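Local coordinates for putative gdp-fucose protein o-fucosyltransferase 1 (Caenorhabditis elegans, PDB 3ZY2) that belongs to the POFUT1 family of GT-B-fold proteins and binds guanosine-5'-diphosphate in this structure, at residues N120-Y125 with A170-P175; L191-R196 with T317-M322; E273-I278 with K301-E306. All blocks are in the same frame, centred on the assembly; numbering follows the deposited sequence.

In the fold
Along the chain, interaction 1 closes first: the start of helix 122-128 returns to the loop that follows strand 168-171, part of the six-stranded parallel sheet of the N-terminal half. Interaction 2 opens only after that, where the chain approaches helix 195-208, and closes after 120 intervening residues on helix 315-324, beside the five-stranded parallel sheet. Interaction 3 is nested inside this second loop, joining helix 264-278 to the link between helix 293-300 and strand 307-308. None of the three touches another: the centres of interactions 1 and 2 lie about 25 Å apart, as do those of 2 and 3, whereas those of 1 and 3 are about 45 Å apart.

Interaction 1: residues N120-Y125 with A170-P175; sequences NPFGPY and AFSSAP
A small, edge-on contact of an aromatic ring with two serines joins the start of helix 122-128 to the loop that leaves strand 168-171 of the six-stranded parallel sheet. It is partly buried, and Phe122 supplies the whole helical side of it. The CB of Phe122 does not aim at the loop, yet the ring leans across to it because CG is anti to the carbonyl carbon (chi1 -56°). One edge of the ring is thereby presented: CD1 of Phe122 lies 3.6 Å from OG of Ser172, close to the ring plane. CE1 of Phe122 is 3.7 Å from the backbone O of Ser172. The same CE1 is 4.1 Å from OG of Ser173, at the more exposed side of the contact. These are packing contacts of ring C-H groups with oxygens.

The Ser172 hydroxyl is anchored separately, since its OG hydrogen-bonds to Ser116 O and to Trp126 NE1, which fixes the oxygen that the ring edge meets. On the helical side, Pro121 follows a cis peptide bond and takes the N-cap position; its O accepts from Tyr125 N at 2.9 Å, closing the first helical turn, which carries Phe122. Pro175, in the loop, turns back over Phe171 at the strand end, its CG standing 3.7 Å above the Phe171 ring near its centre. Phe122 also packs on Cys16, half of the disulfide with Cys14, and on Gln103 of the second subunit, which brings the second subunit up to this contact. Strand 168-171 is an inner strand of the parallel sheet in the N-terminal half of this GT-B protein, and the contact lies where the loop after it leaves the carboxyl edge of that sheet.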
# COMPACT_ATOMS: atom_id res chain seq x y z
N ASN A 120 8.59 6.16 -11.12
CA ASN A 120 8.49 7.60 -11.35
C ASN A 120 7.12 8.04 -10.84
O ASN A 120 6.10 7.43 -11.19
CB ASN A 120 8.63 7.86 -12.86
CG ASN A 120 9.15 9.27 -13.19
OD1 ASN A 120 8.58 10.27 -12.78
ND2 ASN A 120 10.22 9.32 -13.98
N PRO A 121 7.05 9.13 -10.05
CA PRO A 121 8.08 10.13 -9.74
C PRO A 121 8.91 9.86 -8.49
O PRO A 121 9.66 10.72 -8.08
CB PRO A 121 7.25 11.40 -9.51
CG PRO A 121 5.97 10.88 -8.90
CD PRO A 121 5.72 9.56 -9.59
N PHE A 122 8.79 8.66 -7.92
CA PHE A 122 9.46 8.30 -6.67
C PHE A 122 10.98 8.53 -6.72
O PHE A 122 11.54 9.24 -5.87
CB PHE A 122 9.13 6.84 -6.30
CG PHE A 122 7.66 6.57 -6.21
CD1 PHE A 122 6.97 6.88 -5.04
CD2 PHE A 122 6.96 6.04 -7.30
CE1 PHE A 122 5.62 6.64 -4.94
CE2 PHE A 122 5.59 5.81 -7.21
CZ PHE A 122 4.92 6.11 -6.03
N GLY A 123 11.62 7.94 -7.72
CA GLY A 123 13.05 8.15 -7.99
C GLY A 123 13.45 9.60 -8.15
O GLY A 123 14.21 10.11 -7.32
N PRO A 124 12.95 10.29 -9.20
CA PRO A 124 13.32 11.69 -9.46
C PRO A 124 13.04 12.65 -8.29
O PRO A 124 13.84 13.57 -8.07
CB PRO A 124 12.49 12.06 -10.70
CG PRO A 124 12.31 10.74 -11.41
CD PRO A 124 12.12 9.75 -10.30
N TYR A 125 11.96 12.44 -7.54
CA TYR A 125 11.64 13.29 -6.39
C TYR A 125 12.73 13.27 -5.33
O TYR A 125 13.26 14.33 -4.93
CB TYR A 125 10.32 12.89 -5.76
CG TYR A 125 9.86 13.86 -4.72
CD1 TYR A 125 9.05 14.94 -5.07
CD2 TYR A 125 10.20 13.69 -3.37
CE1 TYR A 125 8.62 15.84 -4.13
CE2 TYR A 125 9.74 14.58 -2.40
CZ TYR A 125 8.96 15.66 -2.80
OH TYR A 125 8.49 16.54 -1.86
N ALA A 170 10.00 10.18 7.00
CA ALA A 170 10.03 10.39 5.56
C ALA A 170 9.13 9.40 4.84
O ALA A 170 9.32 8.20 4.95
CB ALA A 170 11.45 10.28 5.03
N PHE A 171 8.14 9.91 4.10
CA PHE A 171 7.13 9.08 3.44
C PHE A 171 7.21 9.20 1.91
O PHE A 171 7.11 10.31 1.37
CB PHE A 171 5.73 9.54 3.88
CG PHE A 171 5.47 9.49 5.36
CD1 PHE A 171 5.78 10.58 6.18
CD2 PHE A 171 4.84 8.38 5.94
CE1 PHE A 171 5.50 10.56 7.54
CE2 PHE A 171 4.56 8.35 7.29
CZ PHE A 171 4.90 9.42 8.10
N SER A 172 7.39 8.10 1.20
CA SER A 172 7.40 8.19 -0.26
C SER A 172 5.99 8.27 -0.82
O SER A 172 5.79 8.73 -1.95
CB SER A 172 8.19 7.05 -0.92
OG SER A 172 8.84 7.54 -2.09
N SER A 173 5.01 7.85 -0.02
CA SER A 173 3.62 8.12 -0.35
C SER A 173 3.01 9.01 0.72
O SER A 173 3.19 8.77 1.91
CB SER A 173 2.84 6.82 -0.46
OG SER A 173 3.13 6.19 -1.69
N ALA A 174 2.25 10.00 0.28
CA ALA A 174 1.66 10.96 1.21
C ALA A 174 0.86 10.24 2.29
O ALA A 174 -0.01 9.42 1.95
CB ALA A 174 0.78 11.94 0.44
N PRO A 175 1.12 10.55 3.58
CA PRO A 175 0.38 9.89 4.66
C PRO A 175 -0.99 10.55 4.87
O PRO A 175 -1.26 11.15 5.93
CB PRO A 175 1.29 10.07 5.89
CG PRO A 175 2.06 11.30 5.60
CD PRO A 175 2.27 11.32 4.11

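Interaction 2: residues L191-R196 with T317-M322; sequences LRWSSR and TSLAIM
Trp193 lays its indole along helix 315-324, meeting Ala320 and Leu319 in succession. From CB, directed toward the helix, the side chain departs with CG anti to the carbonyl carbon (chi1 -57°), and this brings the five-membered ring over the Ala320 methyl. CG of Trp193 is 4.0 Å from Ala320 CB, and the neighbouring CD1 is 3.8 Å from it. The methyl makes a CH-pi contact over the ring face, with Ala320 CB 3.9 Å from the centroid of the five-membered ring and 17° off its normal. NE1 of Trp193 next passes Ala320 CA at 3.7 Å, while its N-H is used by Glu343 OE1 on helix 335-346, a bond that would fix the rotation of this buried indole.

In the GT-B fold, helix 315-324 belongs to the Rossmann-like half with the five-stranded parallel sheet, whereas the indole also stacks on Phe63, which precedes that half in the chain. Past NE1, the six-membered ring runs up to Leu319, the two side chains crossing at about a right angle. CZ2 of Trp193 is 3.5 Å from Leu319 CB, an oblique approach, and at the far corner CH2 of Trp193 reaches Leu319 CD1 at 3.6 Å. Leu319 itself touches Phe20 and Phe336, both lining the guanosine-5'-diphosphate pocket, and its side chain lies about 7 Å from that ligand.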
# COMPACT_ATOMS: atom_id res chain seq x y z
N LEU A 191 -3.98 27.76 1.77
CA LEU A 191 -3.19 27.71 0.52
C LEU A 191 -3.56 28.93 -0.31
O LEU A 191 -4.60 28.95 -0.98
CB LEU A 191 -3.43 26.42 -0.27
CG LEU A 191 -3.10 25.11 0.48
CD1 LEU A 191 -3.21 23.92 -0.43
CD2 LEU A 191 -1.76 25.10 1.18
N ARG A 192 -2.70 29.94 -0.24
CA ARG A 192 -2.93 31.23 -0.90
C ARG A 192 -1.90 31.35 -2.01
O ARG A 192 -0.71 31.19 -1.76
CB ARG A 192 -2.72 32.36 0.11
CG ARG A 192 -2.87 33.75 -0.51
CD ARG A 192 -2.87 34.83 0.54
NE ARG A 192 -4.01 34.68 1.44
CZ ARG A 192 -4.19 35.38 2.56
NH1 ARG A 192 -3.30 36.30 2.94
NH2 ARG A 192 -5.26 35.16 3.30
N TRP A 193 -2.35 31.62 -3.24
CA TRP A 193 -1.42 31.72 -4.37
C TRP A 193 -0.32 32.72 -4.11
O TRP A 193 -0.54 33.78 -3.53
CB TRP A 193 -2.14 32.06 -5.68
CG TRP A 193 -3.19 31.03 -5.99
CD1 TRP A 193 -4.54 31.17 -5.82
CD2 TRP A 193 -2.97 29.69 -6.43
NE1 TRP A 193 -5.18 30.00 -6.15
CE2 TRP A 193 -4.24 29.07 -6.53
CE3 TRP A 193 -1.83 28.94 -6.77
CZ2 TRP A 193 -4.40 27.73 -6.94
CZ3 TRP A 193 -1.98 27.61 -7.18
CH2 TRP A 193 -3.27 27.03 -7.28
N SER A 194 0.87 32.38 -4.60
CA SER A 194 2.01 33.28 -4.50
C SER A 194 1.63 34.64 -5.09
O SER A 194 0.73 34.74 -5.96
CB SER A 194 3.21 32.70 -5.25
OG SER A 194 2.90 32.58 -6.65
N SER A 195 2.30 35.68 -4.63
CA SER A 195 2.01 37.00 -5.14
C SER A 195 2.17 37.06 -6.66
O SER A 195 1.40 37.73 -7.34
CB SER A 195 2.88 38.03 -4.44
OG SER A 195 4.24 37.80 -4.74
N ARG A 196 3.15 36.34 -7.20
CA ARG A 196 3.37 36.33 -8.65
C ARG A 196 2.13 35.81 -9.39
O ARG A 196 1.71 36.40 -10.39
CB ARG A 196 4.59 35.48 -8.97
CG ARG A 196 4.96 35.41 -10.46
CD ARG A 196 6.05 34.36 -10.67
NE ARG A 196 5.68 33.07 -10.09
CZ ARG A 196 4.99 32.12 -10.72
NH1 ARG A 196 4.62 32.26 -11.99
NH2 ARG A 196 4.68 31.01 -10.08
N THR A 317 -2.25 29.80 -12.75
CA THR A 317 -2.90 31.09 -12.96
C THR A 317 -4.36 30.84 -13.33
O THR A 317 -5.24 31.57 -12.86
CB THR A 317 -2.18 31.96 -14.00
OG1 THR A 317 -0.82 32.17 -13.57
CG2 THR A 317 -2.87 33.31 -14.14
N SER A 318 -4.64 29.76 -14.07
CA SER A 318 -6.06 29.41 -14.34
C SER A 318 -6.81 29.12 -13.06
O SER A 318 -7.93 29.59 -12.89
CB SER A 318 -6.20 28.23 -15.31
OG SER A 318 -5.85 28.64 -16.63
N LEU A 319 -6.23 28.31 -12.17
CA LEU A 319 -6.88 28.05 -10.88
C LEU A 319 -7.15 29.36 -10.12
O LEU A 319 -8.24 29.55 -9.52
CB LEU A 319 -6.00 27.12 -10.02
CG LEU A 319 -5.96 25.66 -10.52
CD1 LEU A 319 -4.81 24.96 -9.83
CD2 LEU A 319 -7.27 24.93 -10.22
N ALA A 320 -6.15 30.24 -10.09
CA ALA A 320 -6.29 31.50 -9.38
C ALA A 320 -7.41 32.36 -9.97
O ALA A 320 -8.22 32.93 -9.23
CB ALA A 320 -4.95 32.25 -9.40
N ILE A 321 -7.47 32.44 -11.30
CA ILE A 321 -8.53 33.21 -11.98
C ILE A 321 -9.90 32.64 -11.63
O ILE A 321 -10.82 33.37 -11.33
CB ILE A 321 -8.32 33.26 -13.50
CG1 ILE A 321 -7.08 34.11 -13.84
CG2 ILE A 321 -9.56 33.83 -14.24
CD1 ILE A 321 -6.57 33.90 -15.23
N MET A 322 -10.03 31.32 -11.67
CA MET A 322 -11.32 30.70 -11.35
C MET A 322 -11.70 30.96 -9.90
O MET A 322 -12.89 31.10 -9.59
CB MET A 322 -11.29 29.20 -11.68
CG MET A 322 -11.11 28.91 -13.19
SD MET A 322 -11.36 27.18 -13.68
CE MET A 322 -9.74 26.60 -13.19

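Interaction 3: residues E273-I278 with K301-E306; sequences EKVGSI and KPYEIE
Val275 of helix 264-278 packs its CG1 methyl between Tyr303 and Ile305, on the connection that leads from helix 293-300 into strand 307-308. This connection completes a beta-alpha-beta crossover, since strand 307-308 runs parallel to its neighbour 282-287 at the margin of the five-stranded sheet of this Rossmann-like half. CG1 of Val275 sits over one face of the Tyr303 ring, displaced toward the rim, in a CH-pi contact 4.1 Å from the ring centroid and 19° off its normal. The two side chains slide past each other in opposite directions, which carries the phenol end of Tyr303 onward to the next residue of the helix: its OH comes within 4.0 Å of Gly276 CA. Ile305 instead meets Val275 tip to tip, with its CD1 3.8 Å from Val275 CG1. CG1 thus serves both partners, with CG2 also near Ile305 CD1, and it points into the contact because it is anti to the backbone N (chi1 161°).

In the next shell, Leu300 at the end of helix 293-300 touches both Val275 and Ile305. Tyr303 lies in the 3-10 segment 301-303, where O of Lys301 accepts from Glu304 N. Beyond Ile305, the backbone of Glu306 is hydrogen-bonded to Val283, tying the connection to the sheet. Another side of the helix packs on strand 327-330, through Lys274 and Ile278. O of Lys274 accepts twice, from Ile278 N at 3.2 Å and from Ser277 OG at 2.8 Å, the hydroxyl lying 20° out of the carbonyl plane.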
# COMPACT_ATOMS: atom_id res chain seq x y z
N GLU A 273 -26.97 29.50 -19.76
CA GLU A 273 -27.87 29.63 -18.62
C GLU A 273 -27.23 30.43 -17.49
O GLU A 273 -27.83 31.35 -16.93
CB GLU A 273 -28.29 28.23 -18.14
CG GLU A 273 -29.53 28.23 -17.28
CD GLU A 273 -29.25 28.59 -15.84
OE1 GLU A 273 -28.23 28.12 -15.29
OE2 GLU A 273 -30.06 29.34 -15.26
N LYS A 274 -25.99 30.10 -17.17
CA LYS A 274 -25.30 30.77 -16.07
C LYS A 274 -24.95 32.21 -16.42
O LYS A 274 -25.02 33.08 -15.57
CB LYS A 274 -24.05 30.00 -15.65
CG LYS A 274 -24.33 28.57 -15.13
CD LYS A 274 -25.15 28.59 -13.87
CE LYS A 274 -25.44 27.17 -13.36
NZ LYS A 274 -26.32 27.22 -12.16
N VAL A 275 -24.59 32.47 -17.68
CA VAL A 275 -24.38 33.85 -18.13
C VAL A 275 -25.65 34.69 -17.90
O VAL A 275 -25.60 35.80 -17.37
CB VAL A 275 -23.95 33.89 -19.61
CG1 VAL A 275 -24.17 35.27 -20.24
CG2 VAL A 275 -22.48 33.52 -19.71
N GLY A 276 -26.79 34.13 -18.31
CA GLY A 276 -28.08 34.76 -18.09
C GLY A 276 -28.37 34.97 -16.61
O GLY A 276 -28.83 36.05 -16.21
N SER A 277 -28.08 33.95 -15.79
CA SER A 277 -28.41 33.97 -14.36
C SER A 277 -27.75 35.12 -13.60
O SER A 277 -28.35 35.69 -12.68
CB SER A 277 -28.08 32.62 -13.69
OG SER A 277 -26.68 32.47 -13.46
N ILE A 278 -26.53 35.49 -14.00
CA ILE A 278 -25.81 36.54 -13.25
C ILE A 278 -25.58 37.83 -14.06
O ILE A 278 -24.92 38.76 -13.57
CB ILE A 278 -24.44 36.04 -12.68
CG1 ILE A 278 -23.40 35.83 -13.79
CG2 ILE A 278 -24.62 34.74 -11.87
CD1 ILE A 278 -21.98 35.66 -13.20
N LYS A 301 -23.27 34.96 -28.61
CA LYS A 301 -23.63 36.08 -29.49
C LYS A 301 -24.88 36.86 -29.05
O LYS A 301 -24.84 38.09 -29.07
CB LYS A 301 -23.74 35.63 -30.95
CG LYS A 301 -22.38 35.47 -31.62
CD LYS A 301 -22.49 35.30 -33.12
CE LYS A 301 -21.11 35.09 -33.73
NZ LYS A 301 -21.23 34.66 -35.16
N PRO A 302 -25.97 36.16 -28.65
CA PRO A 302 -27.17 36.90 -28.20
C PRO A 302 -26.92 37.82 -27.00
O PRO A 302 -27.68 38.78 -26.81
CB PRO A 302 -28.14 35.80 -27.81
CG PRO A 302 -27.74 34.63 -28.64
CD PRO A 302 -26.23 34.70 -28.65
N TYR A 303 -25.86 37.56 -26.24
CA TYR A 303 -25.53 38.37 -25.07
C TYR A 303 -24.44 39.39 -25.37
O TYR A 303 -24.15 40.23 -24.53
CB TYR A 303 -25.08 37.44 -23.94
CG TYR A 303 -26.20 36.61 -23.39
CD1 TYR A 303 -26.51 35.38 -23.95
CD2 TYR A 303 -26.98 37.08 -22.34
CE1 TYR A 303 -27.59 34.62 -23.46
CE2 TYR A 303 -28.04 36.35 -21.85
CZ TYR A 303 -28.34 35.13 -22.40
OH TYR A 303 -29.39 34.40 -21.88
N GLU A 304 -23.85 39.32 -26.57
CA GLU A 304 -22.78 40.24 -27.00
C GLU A 304 -21.64 40.25 -25.98
O GLU A 304 -21.15 41.30 -25.55
CB GLU A 304 -23.33 41.64 -27.27
CG GLU A 304 -24.32 41.72 -28.42
CD GLU A 304 -24.63 43.16 -28.83
OE1 GLU A 304 -24.58 44.07 -27.97
OE2 GLU A 304 -24.92 43.38 -30.02
N ILE A 305 -21.25 39.05 -25.56
CA ILE A 305 -20.06 38.87 -24.73
C ILE A 305 -19.24 37.74 -25.31
O ILE A 305 -19.73 37.01 -26.18
CB ILE A 305 -20.40 38.60 -23.24
CG1 ILE A 305 -21.10 37.26 -23.05
CG2 ILE A 305 -21.23 39.73 -22.66
CD1 ILE A 305 -20.99 36.77 -21.63
N GLU A 306 -18.00 37.59 -24.82
CA GLU A 306 -17.09 36.55 -25.33
C GLU A 306 -16.47 35.74 -24.22
O GLU A 306 -16.42 36.18 -23.06
CB GLU A 306 -15.99 37.16 -26.21
CG GLU A 306 -16.49 37.63 -27.57
CD GLU A 306 -15.38 38.01 -28.55
OE1 GLU A 306 -14.21 38.22 -28.14
OE2 GLU A 306 -15.68 38.09 -29.76